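Local structure of dermonecrotic toxin (Pasteurella multocida, 2EBF) at residues Asn360-Lys365 with Gly535-Leu540. The protein acts as a potent mitogen and dermonecrotic toxin that induces bone resorption, and is associated with severe progressive atrophic rhinitis in pigs, this chain being its C-terminal region. Residues are numbered along the deposited sequence; the frame is centred on the assembly and turned at random.
Sequences NERIEK and GAWQFL
In the C2 domain of the toxin, the edge strand of a mixed six-stranded sheet meets helix 359-370, and W537 carries the strand's side of that junction against R362 and I363. Strand 537-539 runs antiparallel to strand 528-531, whereas the other five strands of the sheet are mutually parallel; helix 359-370 leads directly into one of these, strand 372-376. The backbones keep well apart, with 9.4 Å between CA of R362 and CA of W537, and the indole spans the gap. Its CG lies anti to the backbone N (chi1 -177°), which sends the six-membered ring out to the helix. There CZ3 does most of the touching, 3.4 Å from CB of R362 and 3.8 Å from CG1 of I363. The isoleucine crosses the indole at about a right angle. R362 instead slides past the tryptophan in the opposite direction, back toward the strand. A bend at chi3 (-95°) turns its guanidinium until the plane is 30° from that of the indole, with CD 4.1 Å from CE3 of W537. The guanidinium is held by residues just before the helix: NH2 donates to the carbonyl O of M357, NE makes a weak bond to that of S358, and F354 of helix 350-356 gives a cation-pi contact. F354 also meets the indole edge-to-face, so this one phenylalanine serves both partners, while F375 and F384 add further ring contacts to the tryptophan and its NE1 bonds to OG1 of T529 within the sheet. At the strand backbone, NH1 of R362 comes within 2.9 Å of the carbonyl O of W537, but the angle is too poor for a hydrogen bond.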
ATOM      1  N   ASN A 360      -6.919 -24.243  33.772  1.00 29.97           N
ATOM      2  CA  ASN A 360      -8.131 -23.448  33.978  1.00 29.63           C
ATOM      3  C   ASN A 360      -7.884 -21.989  34.350  1.00 29.77           C
ATOM      4  O   ASN A 360      -8.643 -21.113  33.943  1.00 29.72           O
ATOM      5  CB  ASN A 360      -9.085 -24.143  34.959  1.00 29.20           C
ATOM      6  CG  ASN A 360      -9.655 -25.426  34.377  1.00 28.28           C
ATOM      7  OD1 ASN A 360      -9.524 -25.669  33.173  1.00 26.54           O
ATOM      8  ND2 ASN A 360     -10.265 -26.257  35.216  1.00 27.00           N
ATOM      9  N   GLU A 361      -6.816 -21.731  35.100  1.00 30.21           N
ATOM     10  CA  GLU A 361      -6.420 -20.360  35.447  1.00 30.29           C
ATOM     11  C   GLU A 361      -5.955 -19.616  34.195  1.00 30.14           C
ATOM     12  O   GLU A 361      -6.267 -18.433  34.002  1.00 30.10           O
ATOM     13  CB  GLU A 361      -5.313 -20.382  36.495  1.00 30.49           C
ATOM     14  CG  GLU A 361      -5.827 -20.671  37.892  1.00 32.54           C
ATOM     15  CD  GLU A 361      -4.720 -20.963  38.895  1.00 34.73           C
ATOM     16  OE1 GLU A 361      -5.029 -20.963  40.107  1.00 36.13           O
ATOM     17  OE2 GLU A 361      -3.562 -21.205  38.485  1.00 36.06           O
ATOM     18  N   ARG A 362      -5.212 -20.324  33.347  1.00 29.80           N
ATOM     19  CA  ARG A 362      -4.807 -19.793  32.046  1.00 29.83           C
ATOM     20  C   ARG A 362      -5.995 -19.426  31.163  1.00 29.76           C
ATOM     21  O   ARG A 362      -6.009 -18.358  30.558  1.00 30.22           O
ATOM     22  CB  ARG A 362      -3.892 -20.772  31.327  1.00 30.21           C
ATOM     23  CG  ARG A 362      -2.432 -20.615  31.723  1.00 30.98           C
ATOM     24  CD  ARG A 362      -1.583 -21.709  31.142  1.00 33.05           C
ATOM     25  NE  ARG A 362      -1.397 -22.807  32.077  1.00 34.10           N
ATOM     26  CZ  ARG A 362      -0.997 -24.027  31.733  1.00 35.40           C
ATOM     27  NH1 ARG A 362      -0.747 -24.322  30.468  1.00 36.72           N
ATOM     28  NH2 ARG A 362      -0.864 -24.964  32.661  1.00 35.54           N
ATOM     29  N   ILE A 363      -6.991 -20.304  31.093  1.00 29.37           N
ATOM     30  CA  ILE A 363      -8.177 -20.043  30.279  1.00 29.00           C
ATOM     31  C   ILE A 363      -8.955 -18.841  30.810  1.00 29.25           C
ATOM     32  O   ILE A 363      -9.442 -18.013  30.020  1.00 28.78           O
ATOM     33  CB  ILE A 363      -9.112 -21.274  30.198  1.00 28.87           C
ATOM     34  CG1 ILE A 363      -8.375 -22.459  29.555  1.00 28.86           C
ATOM     35  CG2 ILE A 363     -10.403 -20.912  29.449  1.00 28.90           C
ATOM     36  CD1 ILE A 363      -9.126 -23.804  29.640  1.00 28.68           C
ATOM     37  N   GLU A 364      -9.071 -18.763  32.138  1.00 29.63           N
ATOM     38  CA  GLU A 364      -9.709 -17.630  32.810  1.00 31.03           C
ATOM     39  C   GLU A 364      -8.986 -16.322  32.531  1.00 31.02           C
ATOM     40  O   GLU A 364      -9.628 -15.313  32.257  1.00 31.60           O
ATOM     41  CB  GLU A 364      -9.795 -17.861  34.321  1.00 31.36           C
ATOM     42  CG  GLU A 364     -10.901 -18.821  34.723  1.00 34.43           C
ATOM     43  CD  GLU A 364     -10.709 -19.426  36.113  1.00 38.88           C
ATOM     44  OE1 GLU A 364      -9.840 -18.949  36.880  1.00 40.88           O
ATOM     45  OE2 GLU A 364     -11.436 -20.391  36.435  1.00 40.60           O
ATOM     46  N   LYS A 365      -7.657 -16.351  32.601  1.00 31.07           N
ATOM     47  CA  LYS A 365      -6.847 -15.163  32.336  1.00 31.44           C
ATOM     48  C   LYS A 365      -6.938 -14.726  30.877  1.00 30.99           C
ATOM     49  O   LYS A 365      -7.051 -13.535  30.611  1.00 31.36           O
ATOM     50  CB  LYS A 365      -5.389 -15.372  32.755  1.00 31.78           C
ATOM     51  CG  LYS A 365      -4.595 -14.056  32.894  1.00 34.14           C
ATOM     52  CD  LYS A 365      -3.501 -14.194  33.938  1.00 38.54           C
ATOM     53  CE  LYS A 365      -2.981 -12.839  34.399  1.00 41.48           C
ATOM     54  NZ  LYS A 365      -3.835 -12.221  35.472  1.00 42.46           N
ATOM     55  N   GLY A 535       1.324 -32.548  25.078  1.00 42.30           N
ATOM     56  CA  GLY A 535       0.009 -31.960  25.328  1.00 40.44           C
ATOM     57  C   GLY A 535       0.043 -30.739  26.234  1.00 39.18           C
ATOM     58  O   GLY A 535      -1.003 -30.243  26.654  1.00 39.38           O
ATOM     59  N   ALA A 536       1.246 -30.264  26.541  1.00 37.78           N
ATOM     60  CA  ALA A 536       1.425 -29.084  27.373  1.00 36.38           C
ATOM     61  C   ALA A 536       1.130 -27.819  26.569  1.00 35.39           C
ATOM     62  O   ALA A 536       1.562 -27.681  25.423  1.00 35.10           O
ATOM     63  CB  ALA A 536       2.833 -29.042  27.945  1.00 36.68           C
ATOM     64  N   TRP A 537       0.390 -26.906  27.187  1.00 34.10           N
ATOM     65  CA  TRP A 537      -0.003 -25.648  26.562  1.00 33.26           C
ATOM     66  C   TRP A 537       0.965 -24.568  27.012  1.00 33.18           C
ATOM     67  O   TRP A 537       1.017 -24.234  28.187  1.00 32.93           O
ATOM     68  CB  TRP A 537      -1.421 -25.306  26.998  1.00 32.46           C
ATOM     69  CG  TRP A 537      -2.017 -24.067  26.404  1.00 31.63           C
ATOM     70  CD1 TRP A 537      -1.722 -23.501  25.200  1.00 30.86           C
ATOM     71  CD2 TRP A 537      -3.062 -23.278  26.976  1.00 30.61           C
ATOM     72  NE1 TRP A 537      -2.506 -22.386  24.996  1.00 30.68           N
ATOM     73  CE2 TRP A 537      -3.340 -22.230  26.070  1.00 30.47           C
ATOM     74  CE3 TRP A 537      -3.792 -23.353  28.171  1.00 30.84           C
ATOM     75  CZ2 TRP A 537      -4.317 -21.259  26.321  1.00 30.25           C
ATOM     76  CZ3 TRP A 537      -4.770 -22.388  28.416  1.00 30.61           C
ATOM     77  CH2 TRP A 537      -5.015 -21.354  27.497  1.00 30.45           C
ATOM     78  N   GLN A 538       1.730 -24.019  26.075  1.00 33.43           N
ATOM     79  CA  GLN A 538       2.768 -23.073  26.453  1.00 33.73           C
ATOM     80  C   GLN A 538       2.821 -21.828  25.597  1.00 32.80           C
ATOM     81  O   GLN A 538       2.350 -21.822  24.464  1.00 32.60           O
ATOM     82  CB  GLN A 538       4.133 -23.755  26.461  1.00 34.41           C
ATOM     83  CG  GLN A 538       4.501 -24.424  25.168  1.00 37.96           C
ATOM     84  CD  GLN A 538       5.400 -25.633  25.381  1.00 42.75           C
ATOM     85  OE1 GLN A 538       5.708 -26.006  26.518  1.00 45.02           O
ATOM     86  NE2 GLN A 538       5.828 -26.248  24.284  1.00 44.85           N
ATOM     87  N   PHE A 539       3.420 -20.792  26.174  1.00 31.83           N
ATOM     88  CA  PHE A 539       3.626 -19.514  25.525  1.00 30.88           C
ATOM     89  C   PHE A 539       4.598 -19.648  24.363  1.00 31.01           C
ATOM     90  O   PHE A 539       5.564 -20.416  24.427  1.00 30.55           O
ATOM     91  CB  PHE A 539       4.152 -18.521  26.556  1.00 30.70           C
ATOM     92  CG  PHE A 539       4.388 -17.137  26.021  1.00 29.25           C
ATOM     93  CD1 PHE A 539       5.668 -16.595  26.021  1.00 27.84           C
ATOM     94  CD2 PHE A 539       3.333 -16.370  25.537  1.00 28.97           C
ATOM     95  CE1 PHE A 539       5.893 -15.309  25.545  1.00 27.24           C
ATOM     96  CE2 PHE A 539       3.550 -15.076  25.055  1.00 27.66           C
ATOM     97  CZ  PHE A 539       4.826 -14.552  25.054  1.00 28.68           C
ATOM     98  N   LEU A 540       4.323 -18.893  23.306  1.00 30.71           N
ATOM     99  CA  LEU A 540       5.165 -18.833  22.130  1.00 31.78           C
ATOM    100  C   LEU A 540       5.767 -17.421  22.071  1.00 31.41           C
ATOM    101  O   LEU A 540       5.114 -16.505  21.594  1.00 31.21           O
ATOM    102  CB  LEU A 540       4.301 -19.071  20.897  1.00 32.08           C
ATOM    103  CG  LEU A 540       4.706 -19.909  19.691  1.00 34.61           C
ATOM    104  CD1 LEU A 540       4.037 -19.291  18.468  1.00 35.14           C
ATOM    105  CD2 LEU A 540       6.206 -19.979  19.479  1.00 36.44           C
TER